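Local coordinates for DNA polymerase III subunit beta (Deinococcus radiodurans, PDB 4TRT), which probably tethers DNA polymerases and other proteins to DNA as a ring-shaped sliding clamp, making replication processive, at residues 247-257 with 300-311. Residues are numbered along the deposited sequence; the frame is centred on the assembly and turned at random.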
# COMPACT_ATOMS: atom_id res chain seq x y z
N LYS A 247 -16.93 -34.77 -19.34
CA LYS A 247 -17.82 -34.69 -20.53
C LYS A 247 -17.43 -33.57 -21.49
O LYS A 247 -17.84 -33.57 -22.65
CB LYS A 247 -19.27 -34.40 -20.08
CG LYS A 247 -19.92 -35.40 -19.14
CD LYS A 247 -20.01 -36.77 -19.75
CE LYS A 247 -20.78 -37.74 -18.86
NZ LYS A 247 -20.32 -39.13 -19.17
N LEU A 248 -16.71 -32.58 -21.00
CA LEU A 248 -16.39 -31.40 -21.78
C LEU A 248 -15.05 -30.82 -21.32
O LEU A 248 -14.81 -30.69 -20.12
CB LEU A 248 -17.50 -30.36 -21.64
CG LEU A 248 -17.36 -28.98 -22.31
CD1 LEU A 248 -17.31 -29.08 -23.83
CD2 LEU A 248 -18.52 -28.09 -21.86
N GLN A 249 -14.20 -30.49 -22.29
CA GLN A 249 -12.86 -29.95 -22.05
C GLN A 249 -12.78 -28.65 -22.81
O GLN A 249 -13.15 -28.60 -23.98
CB GLN A 249 -11.80 -30.92 -22.58
CG GLN A 249 -10.37 -30.44 -22.44
CD GLN A 249 -9.40 -31.40 -23.11
OE1 GLN A 249 -9.38 -32.59 -22.77
NE2 GLN A 249 -8.62 -30.91 -24.09
N VAL A 250 -12.33 -27.60 -22.15
CA VAL A 250 -12.18 -26.30 -22.77
C VAL A 250 -10.75 -25.85 -22.50
O VAL A 250 -10.26 -25.98 -21.39
CB VAL A 250 -13.19 -25.28 -22.19
CG1 VAL A 250 -12.87 -23.86 -22.67
CG2 VAL A 250 -14.61 -25.66 -22.59
N THR A 251 -10.08 -25.35 -23.54
CA THR A 251 -8.73 -24.87 -23.40
C THR A 251 -8.70 -23.41 -23.89
O THR A 251 -9.26 -23.10 -24.95
CB THR A 251 -7.79 -25.76 -24.26
OG1 THR A 251 -7.82 -27.11 -23.74
CG2 THR A 251 -6.41 -25.24 -24.22
N LEU A 252 -8.05 -22.53 -23.13
CA LEU A 252 -7.99 -21.12 -23.48
C LEU A 252 -6.87 -20.43 -22.72
O LEU A 252 -6.35 -20.98 -21.75
CB LEU A 252 -9.34 -20.45 -23.19
CG LEU A 252 -9.72 -20.22 -21.73
CD1 LEU A 252 -11.05 -19.49 -21.69
CD2 LEU A 252 -9.80 -21.50 -20.90
N PRO A 253 -6.51 -19.21 -23.14
CA PRO A 253 -5.45 -18.47 -22.46
C PRO A 253 -5.81 -18.14 -21.02
O PRO A 253 -6.91 -17.64 -20.77
CB PRO A 253 -5.33 -17.19 -23.29
CG PRO A 253 -5.91 -17.53 -24.62
CD PRO A 253 -7.02 -18.47 -24.32
N ALA A 254 -4.91 -18.45 -20.10
CA ALA A 254 -5.17 -18.28 -18.68
C ALA A 254 -5.42 -16.82 -18.33
O ALA A 254 -6.32 -16.51 -17.54
CB ALA A 254 -4.00 -18.80 -17.87
N THR A 255 -4.64 -15.93 -18.91
CA THR A 255 -4.71 -14.52 -18.52
C THR A 255 -6.03 -13.92 -18.98
O THR A 255 -6.67 -13.17 -18.21
CB THR A 255 -3.54 -13.71 -19.08
OG1 THR A 255 -2.33 -14.15 -18.46
CG2 THR A 255 -3.74 -12.20 -18.85
N ALA A 256 -6.45 -14.26 -20.20
CA ALA A 256 -7.74 -13.77 -20.69
C ALA A 256 -8.88 -14.25 -19.79
O ALA A 256 -9.78 -13.47 -19.44
CB ALA A 256 -7.97 -14.16 -22.15
N LEU A 257 -8.83 -15.52 -19.37
CA LEU A 257 -9.88 -16.06 -18.50
C LEU A 257 -9.90 -15.38 -17.13
O LEU A 257 -10.97 -15.04 -16.62
CB LEU A 257 -9.76 -17.58 -18.35
CG LEU A 257 -10.73 -18.25 -17.39
CD1 LEU A 257 -12.19 -18.11 -17.87
CD2 LEU A 257 -10.33 -19.72 -17.22
N LEU A 300 -15.31 -15.25 -24.60
CA LEU A 300 -13.96 -15.65 -25.00
C LEU A 300 -14.00 -16.79 -26.01
O LEU A 300 -14.80 -17.71 -25.86
CB LEU A 300 -13.15 -16.12 -23.78
CG LEU A 300 -12.88 -15.15 -22.65
CD1 LEU A 300 -12.26 -15.87 -21.45
CD2 LEU A 300 -11.99 -14.01 -23.12
N SER A 301 -13.12 -16.72 -27.01
CA SER A 301 -12.89 -17.84 -27.92
C SER A 301 -12.14 -18.92 -27.19
O SER A 301 -11.20 -18.65 -26.44
CB SER A 301 -12.08 -17.39 -29.14
OG SER A 301 -12.77 -16.35 -29.80
N VAL A 302 -12.57 -20.16 -27.36
CA VAL A 302 -11.92 -21.31 -26.73
C VAL A 302 -11.84 -22.48 -27.71
O VAL A 302 -12.49 -22.49 -28.76
CB VAL A 302 -12.68 -21.79 -25.46
CG1 VAL A 302 -12.76 -20.67 -24.43
CG2 VAL A 302 -14.07 -22.31 -25.81
N THR A 303 -11.04 -23.49 -27.36
CA THR A 303 -11.09 -24.76 -28.03
C THR A 303 -11.87 -25.66 -27.12
O THR A 303 -11.58 -25.74 -25.93
CB THR A 303 -9.67 -25.29 -28.25
OG1 THR A 303 -8.92 -24.28 -28.93
CG2 THR A 303 -9.68 -26.59 -29.06
N GLN A 304 -12.88 -26.34 -27.64
CA GLN A 304 -13.69 -27.22 -26.82
C GLN A 304 -13.73 -28.60 -27.45
O GLN A 304 -13.64 -28.72 -28.67
CB GLN A 304 -15.09 -26.64 -26.59
CG GLN A 304 -15.93 -26.52 -27.83
CD GLN A 304 -17.34 -26.11 -27.49
OE1 GLN A 304 -17.67 -24.94 -27.55
NE2 GLN A 304 -18.17 -27.07 -27.09
N GLY A 305 -13.79 -29.63 -26.62
CA GLY A 305 -14.00 -30.98 -27.09
C GLY A 305 -14.75 -31.80 -26.08
O GLY A 305 -14.89 -31.40 -24.93
N GLY A 306 -15.22 -32.97 -26.51
CA GLY A 306 -15.86 -33.92 -25.58
C GLY A 306 -17.22 -34.38 -26.05
O GLY A 306 -17.62 -34.13 -27.18
N THR A 307 -17.94 -35.08 -25.18
CA THR A 307 -19.22 -35.68 -25.58
C THR A 307 -20.41 -34.72 -25.45
O THR A 307 -21.45 -34.96 -26.04
CB THR A 307 -19.48 -37.01 -24.85
OG1 THR A 307 -19.40 -36.82 -23.44
CG2 THR A 307 -18.44 -38.06 -25.29
N GLU A 308 -20.26 -33.62 -24.70
CA GLU A 308 -21.25 -32.53 -24.71
C GLU A 308 -20.69 -31.35 -25.51
O GLU A 308 -19.50 -31.04 -25.41
CB GLU A 308 -21.55 -32.06 -23.28
CG GLU A 308 -22.15 -33.10 -22.37
CD GLU A 308 -23.53 -33.56 -22.80
OE1 GLU A 308 -24.30 -32.75 -23.37
OE2 GLU A 308 -23.85 -34.75 -22.60
N GLN A 309 -21.54 -30.72 -26.31
CA GLN A 309 -21.15 -29.54 -27.10
C GLN A 309 -21.56 -28.22 -26.44
O GLN A 309 -21.16 -27.16 -26.91
CB GLN A 309 -21.73 -29.60 -28.50
CG GLN A 309 -21.14 -30.69 -29.38
CD GLN A 309 -21.70 -32.05 -29.05
OE1 GLN A 309 -22.91 -32.24 -28.99
NE2 GLN A 309 -20.81 -33.03 -28.85
N ALA A 310 -22.35 -28.29 -25.37
CA ALA A 310 -22.75 -27.07 -24.66
C ALA A 310 -22.98 -27.38 -23.19
O ALA A 310 -23.40 -28.48 -22.84
CB ALA A 310 -23.99 -26.45 -25.28
N MET A 311 -22.66 -26.42 -22.34
CA MET A 311 -22.87 -26.59 -20.91
C MET A 311 -22.97 -25.24 -20.22
O MET A 311 -22.26 -24.28 -20.58
CB MET A 311 -21.73 -27.41 -20.28
CG MET A 311 -22.10 -28.01 -18.94
SD MET A 311 -20.82 -29.10 -18.24
CE MET A 311 -21.02 -30.60 -19.21
O HOH W 1 -10.11 -28.35 -25.53
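Leu-252 lays its CD1 methyl alongside CG1 of Val-302, 3.4 Å away and tightly packed, the two side chains pointing the same way. Its CG stands between the backbone N and the carbonyl carbon (chi1 72°), and from there CD1 also meets Leu-300 CD1. CG1 of Val-250 presses on CB of the same Val-302 at 3.5 Å; such branched chains offer several methyls to fill an apolar layer. Four backbone bonds fix the antiparallel register: Gln-249 pairs reciprocally with Gly-305 and Thr-251 with Thr-303. A water donates to Thr-303 O and accepts from Gln-249 NE2 on the solvent-facing side, where polar residues fit. Leu-248 sets CD2 against Met-311 CB (3.6 Å), and the extended chain of Gln-304 brings NE2 to 3.9 Å from Leu-248 CD1. That NE2 reaches Gln-309 O at 3.0 Å, from above the carbonyl plane, while OE1 takes Gly-283 N. Replacing Gln-304 with a leucine would probably leave both backbone groups without these mates and the 307-309 loop less firmly held. Glycine suits position 306, where a CB would jam against the preceding carbonyl and strike Lys-247 O, which accepts a nearly straight bond from Glu-308 N (3.2 Å, 171°). In this C-terminal clamp domain, strand 303-306 edges the sheet within the chain; 248-253 lies between it and strand 330-335, where Lys-247 and Leu-248 both face Phe-335 in a classic beta bulge, Val-280 and Leu-285 pack on the apolar face, and Leu-300 meets Ala-256 and Leu-257 of helix 254-265.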